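Local coordinates for uncharacterized HDOD domain protein (Geobacter sulfurreducens, PDB 3HC1) that is of unknown function but binds iron through an HD-type site, as in metal-dependent phosphohydrolases, to which it is probably related, at residues A235-G247 against V285-V299. Residues are numbered along the deposited sequence; the frame is centred on the assembly and turned at random. Where two conformers were deposited one is given.
With FE (Fe (III) ion), chain C.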
ATOM      1  N   ALA A 235       4.737   7.319  -2.151  1.00 15.07           N
ATOM      2  CA  ALA A 235       6.222   7.290  -2.175  1.00 15.98           C
ATOM      3  C   ALA A 235       6.766   7.811  -0.876  1.00 15.86           C
ATOM      4  O   ALA A 235       7.706   7.212  -0.337  1.00 16.33           O
ATOM      5  CB  ALA A 235       6.863   8.098  -3.339  1.00 13.66           C
ATOM      6  N   PHE A 236       6.214   8.936  -0.373  1.00 17.38           N
ATOM      7  CA  PHE A 236       6.653   9.454   0.934  1.00 16.05           C
ATOM      8  C   PHE A 236       6.420   8.437   2.044  1.00 16.93           C
ATOM      9  O   PHE A 236       7.332   8.128   2.846  1.00 16.83           O
ATOM     10  CB  PHE A 236       6.032  10.819   1.303  1.00 11.00           C
ATOM     11  CG  PHE A 236       6.436  11.303   2.640  1.00 11.24           C
ATOM     12  CD1 PHE A 236       5.786  10.867   3.765  1.00 17.01           C
ATOM     13  CD2 PHE A 236       7.559  12.111   2.780  1.00 21.24           C
ATOM     14  CE1 PHE A 236       6.190  11.243   5.000  1.00 18.52           C
ATOM     15  CE2 PHE A 236       7.969  12.498   4.024  1.00 19.31           C
ATOM     16  CZ  PHE A 236       7.293  12.069   5.129  1.00 14.89           C
ATOM     17  N   ALA A 237       5.211   7.897   2.094  1.00 19.67           N
ATOM     18  CA  ALA A 237       4.866   6.922   3.128  1.00 17.39           C
ATOM     19  C   ALA A 237       5.782   5.689   3.114  1.00 14.07           C
ATOM     20  O   ALA A 237       6.140   5.166   4.174  1.00 16.13           O
ATOM     21  CB  ALA A 237       3.375   6.532   3.069  1.00 13.75           C
ATOM     22  N   ASP A 238       6.201   5.254   1.939  1.00 17.38           N
ATOM     23  CA  ASP A 238       7.060   4.106   1.841  1.00 15.78           C
ATOM     24  C   ASP A 238       8.441   4.419   2.415  1.00 14.02           C
ATOM     25  O   ASP A 238       8.974   3.669   3.240  1.00 14.11           O
ATOM     26  CB  ASP A 238       7.180   3.610   0.395  1.00 19.27           C
ATOM     27  CG  ASP A 238       8.236   2.574   0.251  1.00 20.55           C
ATOM     28  OD1 ASP A 238       8.101   1.560   0.931  1.00 16.45           O
ATOM     29  OD2 ASP A 238       9.225   2.767  -0.480  1.00 14.99           O
ATOM     30  N   GLU A 239       9.030   5.525   1.975  1.00 16.13           N
ATOM     31  CA  GLU A 239      10.318   5.948   2.501  1.00 17.62           C
ATOM     32  C   GLU A 239      10.274   6.179   4.038  1.00 16.40           C
ATOM     33  O   GLU A 239      11.163   5.732   4.780  1.00 16.10           O
ATOM     34  CB  GLU A 239      10.870   7.163   1.728  1.00 18.44           C
ATOM     35  CG  GLU A 239      12.338   7.408   2.079  1.00 15.94           C
ATOM     36  CD  GLU A 239      13.061   8.268   1.113  1.00 21.89           C
ATOM     37  OE1 GLU A 239      12.361   8.951   0.380  1.00 14.23           O
ATOM     38  OE2 GLU A 239      14.315   8.233   1.057  1.00 15.13           O
ATOM     39  N   TYR A 240       9.191   6.782   4.514  1.00 16.60           N
ATOM     40  CA  TYR A 240       8.998   7.020   5.926  1.00 15.61           C
ATOM     41  C   TYR A 240       8.993   5.699   6.703  1.00 16.89           C
ATOM     42  O   TYR A 240       9.764   5.534   7.651  1.00 18.55           O
ATOM     43  CB  TYR A 240       7.698   7.792   6.215  1.00 17.38           C
ATOM     44  CG  TYR A 240       7.518   8.018   7.684  1.00 20.46           C
ATOM     45  CD1 TYR A 240       6.915   7.058   8.494  1.00 19.75           C
ATOM     46  CD2 TYR A 240       8.005   9.162   8.286  1.00 22.52           C
ATOM     47  CE1 TYR A 240       6.813   7.258   9.838  1.00 19.38           C
ATOM     48  CE2 TYR A 240       7.912   9.360   9.618  1.00 23.38           C
ATOM     49  CZ  TYR A 240       7.311   8.435  10.398  1.00 19.05           C
ATOM     50  OH  TYR A 240       7.253   8.669  11.745  1.00 19.19           O
ATOM     51  N   CYS A 241       8.138   4.761   6.277  1.00 13.73           N
ATOM     52  CA  CYS A 241       8.035   3.448   6.891  1.00 13.05           C
ATOM     53  C   CYS A 241       9.366   2.709   6.874  1.00 16.17           C
ATOM     54  O   CYS A 241       9.742   2.132   7.876  1.00 17.05           O
ATOM     55  CB  CYS A 241       6.956   2.639   6.243  1.00 15.65           C
ATOM     56  SG  CYS A 241       5.300   3.212   6.766  1.00 18.14           S
ATOM     57  N   THR A 242      10.096   2.778   5.755  1.00 14.88           N
ATOM     58  CA  THR A 242      11.373   2.086   5.616  1.00 14.27           C
ATOM     59  C   THR A 242      12.379   2.663   6.588  1.00 13.68           C
ATOM     60  O   THR A 242      13.153   1.926   7.182  1.00 14.30           O
ATOM     61  CB  THR A 242      11.881   2.162   4.170  1.00 14.56           C
ATOM     62  OG1 THR A 242      10.873   1.595   3.335  1.00 13.00           O
ATOM     63  CG2 THR A 242      13.211   1.379   3.970  1.00 12.29           C
ATOM     64  N   LEU A 243      12.354   3.977   6.745  1.00 15.92           N
ATOM     65  CA  LEU A 243      13.251   4.685   7.687  1.00 17.81           C
ATOM     66  C   LEU A 243      12.816   4.641   9.153  1.00 17.43           C
ATOM     67  O   LEU A 243      13.627   4.918   9.995  1.00 19.74           O
ATOM     68  CB  LEU A 243      13.491   6.136   7.250  1.00 19.98           C
ATOM     69  CG  LEU A 243      14.392   6.331   6.023  1.00 20.22           C
ATOM     70  CD1 LEU A 243      14.292   7.799   5.492  1.00 17.79           C
ATOM     71  CD2 LEU A 243      15.843   5.902   6.235  1.00 16.24           C
ATOM     72  N   ARG A 244      11.585   4.277   9.461  1.00 16.04           N
ATOM     73  CA  ARG A 244      11.079   4.238  10.834  1.00 19.95           C
ATOM     74  C   ARG A 244      10.616   2.846  11.259  1.00 17.41           C
ATOM     75  O   ARG A 244       9.580   2.690  11.903  1.00 22.28           O
ATOM     76  CB  ARG A 244       9.920   5.235  10.974  1.00 22.18           C
ATOM     77  CG  ARG A 244      10.296   6.688  10.762  1.00 20.39           C
ATOM     78  CD  ARG A 244      11.314   7.185  11.739  1.00 31.95           C
ATOM     79  NE  ARG A 244      11.359   8.648  11.841  1.00 27.07           N
ATOM     80  CZ  ARG A 244      12.444   9.372  12.160  1.00 27.83           C
ATOM     81  NH1 ARG A 244      13.590   8.800  12.398  1.00 26.81           N
ATOM     82  NH2 ARG A 244      12.383  10.691  12.237  1.00 27.19           N
ATOM     83  N   ARG A 245      11.368   1.832  10.857  1.00 19.20           N
ATOM     84  CA  ARG A 245      11.250   0.468  11.350  1.00 21.26           C
ATOM     85  C   ARG A 245       9.919  -0.183  10.976  1.00 22.12           C
ATOM     86  O   ARG A 245       9.430  -1.017  11.716  1.00 19.82           O
ATOM     87  CB  ARG A 245      11.460   0.368  12.878  1.00 23.35           C
ATOM     88  CG  ARG A 245      12.751   1.040  13.457  1.00 26.27           C
ATOM     89  CD  ARG A 245      12.767   0.935  14.995  1.00 29.00           C
ATOM     90  NE  ARG A 245      14.129   0.964  15.530  1.00 39.30           N
ATOM     91  CZ  ARG A 245      14.686   1.981  16.188  1.00 42.39           C
ATOM     92  NH1 ARG A 245      14.021   3.118  16.420  1.00 48.92           N
ATOM     93  NH2 ARG A 245      15.937   1.860  16.629  1.00 39.58           N
ATOM     94  N   LEU A 246       9.342   0.200   9.832  1.00 19.72           N
ATOM     95  CA  LEU A 246       8.103  -0.423   9.368  1.00 19.06           C
ATOM     96  C   LEU A 246       8.300  -0.865   7.893  1.00 18.66           C
ATOM     97  O   LEU A 246       7.503  -0.567   7.016  1.00 19.83           O
ATOM     98  CB  LEU A 246       6.935   0.537   9.580  1.00 20.57           C
ATOM     99  CG  LEU A 246       5.463   0.104   9.378  1.00 19.47           C
ATOM    100  CD1 LEU A 246       5.230  -1.262   9.985  1.00 18.74           C
ATOM    101  CD2 LEU A 246       4.553   1.179   9.943  1.00 15.25           C
ATOM    102  N   GLY A 247       9.425  -1.517   7.633  1.00 16.93           N
ATOM    103  CA  GLY A 247       9.780  -1.928   6.279  1.00 16.01           C
ATOM    104  C   GLY A 247      10.879  -2.950   6.176  1.00 17.38           C
ATOM    105  O   GLY A 247      11.358  -3.535   7.196  1.00 18.30           O
ATOM    106  N   VAL A 285       5.490  15.642   9.608  1.00 17.35           N
ATOM    107  CA  VAL A 285       6.555  14.712   9.941  1.00 16.46           C
ATOM    108  C   VAL A 285       6.630  14.539  11.465  1.00 18.00           C
ATOM    109  O   VAL A 285       6.722  13.421  11.964  1.00 16.32           O
ATOM    110  CB  VAL A 285       7.919  15.147   9.395  1.00 16.91           C
ATOM    111  CG1 VAL A 285       9.045  14.206   9.980  1.00 16.75           C
ATOM    112  CG2 VAL A 285       7.911  15.077   7.903  1.00 13.29           C
ATOM    113  N   ALA A 286       6.548  15.659  12.199  1.00 16.01           N
ATOM    114  CA  ALA A 286       6.573  15.602  13.652  1.00 18.23           C
ATOM    115  C   ALA A 286       5.474  14.751  14.228  1.00 17.40           C
ATOM    116  O   ALA A 286       5.741  13.915  15.157  1.00 19.26           O
ATOM    117  CB  ALA A 286       6.571  16.982  14.272  1.00 16.06           C
ATOM    118  N   GLU A 287       4.265  14.918  13.688  1.00 18.37           N
ATOM    119  CA  GLU A 287       3.106  14.108  14.109  1.00 16.38           C
ATOM    120  C   GLU A 287       3.306  12.615  13.863  1.00 19.26           C
ATOM    121  O   GLU A 287       2.991  11.766  14.724  1.00 19.37           O
ATOM    122  CB  GLU A 287       1.824  14.574  13.405  1.00 17.98           C
ATOM    123  CG  GLU A 287       0.608  13.799  13.855  1.00 28.77           C
ATOM    124  CD  GLU A 287      -0.640  14.101  13.056  1.00 32.20           C
ATOM    125  OE1 GLU A 287      -0.651  15.039  12.221  1.00 26.54           O
ATOM    126  OE2 GLU A 287      -1.637  13.411  13.310  1.00 29.09           O
ATOM    127  N   LEU A 288       3.761  12.283  12.657  1.00 18.25           N
ATOM    128  CA  LEU A 288       4.054  10.873  12.325  1.00 17.13           C
ATOM    129  C   LEU A 288       5.044  10.271  13.325  1.00 18.49           C
ATOM    130  O   LEU A 288       4.811   9.198  13.910  1.00 16.48           O
ATOM    131  CB  LEU A 288       4.574  10.765  10.886  1.00 17.39           C
ATOM    132  CG  LEU A 288       3.475  11.039   9.816  1.00 18.44           C
ATOM    133  CD1 LEU A 288       4.130  11.082   8.453  1.00 22.39           C
ATOM    134  CD2 LEU A 288       2.292  10.046   9.866  1.00 24.91           C
ATOM    135  N   ASP A 289       6.138  10.994  13.541  1.00 17.90           N
ATOM    136  CA  ASP A 289       7.189  10.527  14.413  1.00 19.84           C
ATOM    137  C   ASP A 289       6.670  10.356  15.840  1.00 21.41           C
ATOM    138  O   ASP A 289       7.048   9.412  16.542  1.00 20.09           O
ATOM    139  CB  ASP A 289       8.335  11.527  14.401  1.00 19.71           C
ATOM    140  CG  ASP A 289       9.211  11.403  13.187  1.00 25.35           C
ATOM    141  OD1 ASP A 289       8.997  10.482  12.342  1.00 22.49           O
ATOM    142  OD2 ASP A 289      10.138  12.229  13.091  1.00 25.52           O
ATOM    143  N   SER A 290       5.786  11.251  16.274  1.00 21.90           N
ATOM    144  CA  SER A 290       5.182  11.123  17.604  0.50 23.09           C
ATOM    145  C   SER A 290       4.237   9.912  17.724  1.00 22.71           C
ATOM    146  O   SER A 290       3.965   9.436  18.816  1.00 23.51           O
ATOM    147  CB  SER A 290       4.437  12.405  18.002  0.50 23.52           C
ATOM    148  OG  SER A 290       3.128  12.438  17.456  0.50 23.92           O
ATOM    149  N   SER A 291       3.725   9.400  16.619  1.00 22.51           N
ATOM    150  CA  SER A 291       2.775   8.275  16.722  1.00 23.35           C
ATOM    151  C   SER A 291       3.185   6.948  16.060  1.00 22.97           C
ATOM    152  O   SER A 291       2.414   5.940  16.102  1.00 21.53           O
ATOM    153  CB  SER A 291       1.403   8.736  16.214  1.00 26.28           C
ATOM    154  OG  SER A 291       1.536   9.183  14.906  1.00 36.96           O
ATOM    155  N   ILE A 292       4.400   6.900  15.510  1.00 21.95           N
ATOM    156  CA  ILE A 292       4.829   5.722  14.755  1.00 23.47           C
ATOM    157  C   ILE A 292       4.993   4.460  15.625  1.00 19.30           C
ATOM    158  O   ILE A 292       4.697   3.395  15.170  1.00 17.83           O
ATOM    159  CB  ILE A 292       6.107   6.014  13.917  1.00 23.35           C
ATOM    160  CG1 ILE A 292       6.414   4.894  12.938  1.00 24.29           C
ATOM    161  CG2 ILE A 292       7.297   6.306  14.806  1.00 26.59           C
ATOM    162  CD1 ILE A 292       5.378   4.620  11.927  1.00 23.07           C
ATOM    163  N   VAL A 293       5.395   4.579  16.886  1.00 21.04           N
ATOM    164  CA  VAL A 293       5.413   3.408  17.750  1.00 19.88           C
ATOM    165  C   VAL A 293       3.997   2.804  17.868  1.00 20.40           C
ATOM    166  O   VAL A 293       3.780   1.582  17.695  1.00 20.37           O
ATOM    167  CB  VAL A 293       6.027   3.758  19.128  1.00 22.00           C
ATOM    168  CG1 VAL A 293       5.759   2.641  20.196  1.00 20.43           C
ATOM    169  CG2 VAL A 293       7.519   3.993  18.917  1.00 25.21           C
ATOM    170  N   GLU A 294       3.043   3.667  18.161  1.00 19.92           N
ATOM    171  CA  GLU A 294       1.632   3.266  18.198  1.00 20.31           C
ATOM    172  C   GLU A 294       1.122   2.732  16.858  1.00 19.89           C
ATOM    173  O   GLU A 294       0.432   1.694  16.815  1.00 21.59           O
ATOM    174  CB  GLU A 294       0.779   4.420  18.662  1.00 20.42           C
ATOM    175  CG  GLU A 294       0.934   4.650  20.138  1.00 31.64           C
ATOM    176  CD  GLU A 294       0.590   6.052  20.565  1.00 45.62           C
ATOM    177  OE1 GLU A 294       1.209   7.021  20.045  1.00 41.13           O
ATOM    178  OE2 GLU A 294      -0.286   6.174  21.455  1.00 61.63           O
ATOM    179  N   ILE A 295       1.510   3.373  15.769  1.00 18.47           N
ATOM    180  CA  ILE A 295       1.061   2.915  14.418  1.00 19.94           C
ATOM    181  C   ILE A 295       1.591   1.490  14.165  1.00 23.92           C
ATOM    182  O   ILE A 295       0.837   0.566  13.820  1.00 20.87           O
ATOM    183  CB  ILE A 295       1.507   3.884  13.304  1.00 19.51           C
ATOM    184  CG1 ILE A 295       0.711   5.194  13.356  1.00 21.62           C
ATOM    185  CG2 ILE A 295       1.353   3.247  11.923  1.00 17.81           C
ATOM    186  CD1 ILE A 295       1.434   6.360  12.654  1.00 29.38           C
ATOM    187  N   ARG A 296       2.870   1.294  14.452  1.00 24.41           N
ATOM    188  CA  ARG A 296       3.492  -0.019  14.318  1.00 24.33           C
ATOM    189  C   ARG A 296       2.850  -1.092  15.189  1.00 24.46           C
ATOM    190  O   ARG A 296       2.680  -2.227  14.743  1.00 22.23           O
ATOM    191  CB  ARG A 296       4.996   0.051  14.627  1.00 22.67           C
ATOM    192  CG  ARG A 296       5.813   0.758  13.593  1.00 33.57           C
ATOM    193  CD  ARG A 296       7.307   0.329  13.614  1.00 39.95           C
ATOM    194  NE  ARG A 296       7.937   0.588  14.892  1.00 38.05           N
ATOM    195  CZ  ARG A 296       8.575   1.708  15.263  1.00 50.24           C
ATOM    196  NH1 ARG A 296       8.737   2.761  14.458  1.00 45.97           N
ATOM    197  NH2 ARG A 296       9.082   1.773  16.490  1.00 52.41           N
ATOM    198  N   ALA A 297       2.530  -0.740  16.426  1.00 23.23           N
ATOM    199  CA  ALA A 297       1.811  -1.672  17.305  1.00 24.18           C
ATOM    200  C   ALA A 297       0.466  -2.118  16.692  1.00 25.80           C
ATOM    201  O   ALA A 297       0.122  -3.319  16.704  1.00 27.40           O
ATOM    202  CB  ALA A 297       1.606  -1.085  18.698  1.00 23.10           C
ATOM    203  N   ALA A 298      -0.283  -1.158  16.169  1.00 23.60           N
ATOM    204  CA  ALA A 298      -1.598  -1.418  15.645  1.00 27.91           C
ATOM    205  C   ALA A 298      -1.465  -2.328  14.396  1.00 28.84           C
ATOM    206  O   ALA A 298      -2.089  -3.416  14.294  1.00 31.59           O
ATOM    207  CB  ALA A 298      -2.296  -0.082  15.307  1.00 23.97           C
ATOM    208  N   VAL A 299      -0.597  -1.922  13.482  1.00 25.91           N
ATOM    209  CA  VAL A 299      -0.299  -2.750  12.319  1.00 25.95           C
ATOM    210  C   VAL A 299       0.047  -4.190  12.695  1.00 29.11           C
ATOM    211  O   VAL A 299      -0.532  -5.145  12.142  1.00 31.30           O
ATOM    212  CB  VAL A 299       0.834  -2.140  11.455  1.00 24.75           C
ATOM    213  CG1 VAL A 299       1.328  -3.130  10.460  1.00 22.73           C
ATOM    214  CG2 VAL A 299       0.329  -0.905  10.742  1.00 21.07           C
TER
HETATM  215 FE    FE C 306       7.515  -0.417   0.023  1.00 19.20          FE
HETATM  216  O   HOH W   1       8.168   0.344  -1.695  1.00 15.87           O
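Y240 reaches D289 across two helices that cross at -65°, with axes 12.0 Å apart at their closest. Its ring leaves the backbone with CG anti to N (chi1 180°), which carries OH to the facing helix. There OH donates to D289 OD1 at 2.6 Å, on the anti lone pair. Packing is tight here. L288 CD1 lies over one ring face and R244 CG over the other, while I292 CD1 meets the edge in plane, 3.7 Å from CE1. F236 CE1 touches L288 CD1, and L246 CD2 packs on I292 CD1 and R296 CG. R244 is partly exposed but firmly bonded. It grips D289 side-on, NE to OD1 (3.0 Å) and NH2 to OD2 (2.9 Å), both from above the carboxylate plane. The solvent side is looser. R296 NH1 gives a weak hydrogen bond to O of R244, the first residue past its helix, and exposed R245 lays CB over the R296 guanidinium. L246 O is hydrogen-bonded to ND1 of H122. D238 completes the H...HD...D set of HD domains with H122, H152 and D153, all iron ligands. With an alanine at D289, R244 would probably lose its counter-charge and the Y240 hydroxyl its acceptor. Two donors on OD1 and the salt bridge probably favour an ionised D289.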